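Local coordinates for protein ribosomal RNA methyltransferase, putative (Plasmodium falciparum, PDB 2PLW) that binds S-adenosylmethionine and probably uses it to methylate ribosomal RNA at the 2'-O of a uridine ribose, at residues Thr149-Met154 and Tyr190-Asn195. Numbering follows the deposited sequence.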
loop_
_atom_site.group_PDB
_atom_site.type_symbol
_atom_site.label_atom_id
_atom_site.label_comp_id
_atom_site.label_asym_id
_atom_site.label_seq_id
_atom_site.Cartn_x
_atom_site.Cartn_y
_atom_site.Cartn_z
ATOM N N THR A 149 1.384 -0.387 -10.077
ATOM C CA THR A 149 0.481 0.591 -9.422
ATOM C C THR A 149 0.780 0.683 -7.930
ATOM O O THR A 149 0.997 -0.315 -7.261
ATOM C CB THR A 149 -1.017 0.187 -9.629
ATOM O OG1 THR A 149 -1.318 0.210 -11.028
ATOM C CG2 THR A 149 -1.994 1.116 -8.898
ATOM N N TYR A 150 0.760 1.899 -7.411
ATOM C CA TYR A 150 1.023 2.119 -5.992
ATOM C C TYR A 150 -0.022 3.070 -5.490
ATOM O O TYR A 150 -0.177 4.151 -6.069
ATOM C CB TYR A 150 2.396 2.753 -5.861
ATOM C CG TYR A 150 2.752 3.280 -4.483
ATOM C CD1 TYR A 150 2.583 2.474 -3.342
ATOM C CD2 TYR A 150 3.381 4.519 -4.342
ATOM C CE1 TYR A 150 2.973 2.930 -2.051
ATOM C CE2 TYR A 150 3.776 4.987 -3.062
ATOM C CZ TYR A 150 3.576 4.186 -1.937
ATOM O OH TYR A 150 3.951 4.626 -0.679
ATOM N N ILE A 151 -0.736 2.671 -4.440
ATOM C CA ILE A 151 -1.743 3.538 -3.806
ATOM C C ILE A 151 -1.448 3.647 -2.324
ATOM O O ILE A 151 -1.283 2.652 -1.632
ATOM C CB ILE A 151 -3.182 3.025 -4.055
ATOM C CG1 ILE A 151 -3.392 2.898 -5.560
ATOM C CG2 ILE A 151 -4.162 4.019 -3.438
ATOM C CD1 ILE A 151 -4.772 2.402 -5.948
ATOM N N VAL A 152 -1.322 4.874 -1.827
ATOM C CA VAL A 152 -0.931 5.039 -0.427
ATOM C C VAL A 152 -1.789 6.105 0.240
ATOM O O VAL A 152 -2.000 7.191 -0.316
ATOM C CB VAL A 152 0.584 5.352 -0.294
ATOM C CG1 VAL A 152 0.981 6.605 -1.090
ATOM C CG2 VAL A 152 1.015 5.451 1.181
ATOM N N LYS A 153 -2.280 5.774 1.428
ATOM C CA LYS A 153 -3.063 6.737 2.212
ATOM C C LYS A 153 -2.171 7.706 2.995
ATOM O O LYS A 153 -1.087 7.345 3.447
ATOM C CB LYS A 153 -4.012 5.992 3.159
ATOM C CG LYS A 153 -5.046 6.888 3.844
ATOM C CD LYS A 153 -6.020 6.065 4.690
ATOM C CE LYS A 153 -5.424 5.329 5.857
ATOM N NZ LYS A 153 -6.462 4.471 6.516
ATOM N N MET A 154 -2.642 8.940 3.165
ATOM C CA MET A 154 -1.982 9.843 4.113
ATOM C C MET A 154 -2.979 10.876 4.606
ATOM O O MET A 154 -4.037 11.071 3.965
ATOM C CB MET A 154 -0.787 10.547 3.478
ATOM C CG MET A 154 -1.155 11.621 2.449
ATOM S SD MET A 154 0.278 12.587 1.898
ATOM C CE MET A 154 0.949 13.163 3.465
ATOM N N TYR A 190 -5.891 9.371 -0.741
ATOM C CA TYR A 190 -4.966 8.391 -1.298
ATOM C C TYR A 190 -4.217 9.023 -2.454
ATOM O O TYR A 190 -4.809 9.750 -3.248
ATOM C CB TYR A 190 -5.702 7.131 -1.765
ATOM C CG TYR A 190 -6.338 6.340 -0.650
ATOM C CD1 TYR A 190 -5.615 5.350 0.039
ATOM C CD2 TYR A 190 -7.669 6.571 -0.279
ATOM C CE1 TYR A 190 -6.195 4.604 1.049
ATOM C CE2 TYR A 190 -8.263 5.827 0.747
ATOM C CZ TYR A 190 -7.519 4.857 1.410
ATOM O OH TYR A 190 -8.136 4.145 2.421
ATOM N N LEU A 191 -2.911 8.743 -2.547
ATOM C CA LEU A 191 -2.135 9.079 -3.731
ATOM C C LEU A 191 -2.139 7.822 -4.606
ATOM O O LEU A 191 -1.694 6.772 -4.171
ATOM C CB LEU A 191 -0.714 9.496 -3.370
ATOM C CG LEU A 191 -0.614 10.741 -2.468
ATOM C CD1 LEU A 191 0.749 10.790 -1.719
ATOM C CD2 LEU A 191 -0.846 12.014 -3.266
ATOM N N VAL A 192 -2.732 7.941 -5.783
ATOM C CA VAL A 192 -2.868 6.838 -6.736
ATOM C C VAL A 192 -1.834 6.990 -7.834
ATOM O O VAL A 192 -1.868 7.956 -8.614
ATOM C CB VAL A 192 -4.305 6.813 -7.343
ATOM C CG1 VAL A 192 -4.434 5.645 -8.314
ATOM C CG2 VAL A 192 -5.305 6.684 -6.246
ATOM N N CYS A 193 -0.905 6.030 -7.921
ATOM C CA CYS A 193 0.224 6.169 -8.802
ATOM C C CYS A 193 0.206 5.038 -9.806
ATOM O O CYS A 193 0.206 3.867 -9.427
ATOM C CB CYS A 193 1.529 6.075 -7.990
ATOM S SG CYS A 193 1.568 7.203 -6.570
ATOM N N LYS A 194 0.214 5.412 -11.083
ATOM C CA LYS A 194 0.107 4.472 -12.172
ATOM C C LYS A 194 1.318 4.456 -13.069
ATOM O O LYS A 194 1.844 5.503 -13.472
ATOM C CB LYS A 194 -1.166 4.779 -12.973
ATOM C CG LYS A 194 -2.423 4.877 -12.095
ATOM C CD LYS A 194 -3.100 3.523 -11.843
ATOM C CE LYS A 194 -3.961 3.056 -13.021
ATOM N NZ LYS A 194 -5.345 3.652 -13.084
ATOM N N ASN A 195 1.757 3.229 -13.371
ATOM C CA ASN A 195 2.793 2.917 -14.328
ATOM C C ASN A 195 4.165 3.354 -13.808
ATOM O O ASN A 195 4.748 4.343 -14.238
ATOM C CB ASN A 195 2.435 3.451 -15.748
ATOM C CG ASN A 195 3.363 2.927 -16.820
ATOM O OD1 ASN A 195 4.008 1.899 -16.652
ATOM N ND2 ASN A 195 3.417 3.635 -17.952
HETATM O O HOH W 1 0.166 0.819 -13.183
#
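Tyr150-Cys193 and Val152-Leu191 are the hydrogen-bonded pairs of an antiparallel strand contact in the Rossmann-like core of this FtsJ-type methyltransferase. Strand 148-155 is the last of the parallel run; strand 188-196, inserted between it and strand 171-176, runs the other way, as in the class I methyltransferase sheet. Each pair exchanges two backbone bonds, from Tyr150 N to Cys193 O at 2.9 Å and back from Cys193 N to Tyr150 O at 2.7 Å, then likewise between Val152 and Leu191. On the face under helices 122-143 and 160-168, Cys193 SG meets the Tyr150 ring obliquely, 3.9 Å from its CD2, and Met154 SD reaches Leu191 CD1. On the other face, Ile151 CG1 lies beside Val192 CG1 at 4.0 Å, and Lys153 crosses Tyr190. With Lys153 CG anti to the backbone N (chi1 -170°), CG lies over one face of the Tyr190 ring toward the rim, 4.2 Å from its centroid in a CH-pi contact, with CB against CE1 and CD near the hydroxyl. Lys153, the predicted proton acceptor, forms a salt bridge through NZ with Asp113, whose OD1 is also hydrogen-bonded to Tyr190 OH. Ring and shared carboxylate would be expected to steer the lysine chain beside bound S-adenosylmethionine.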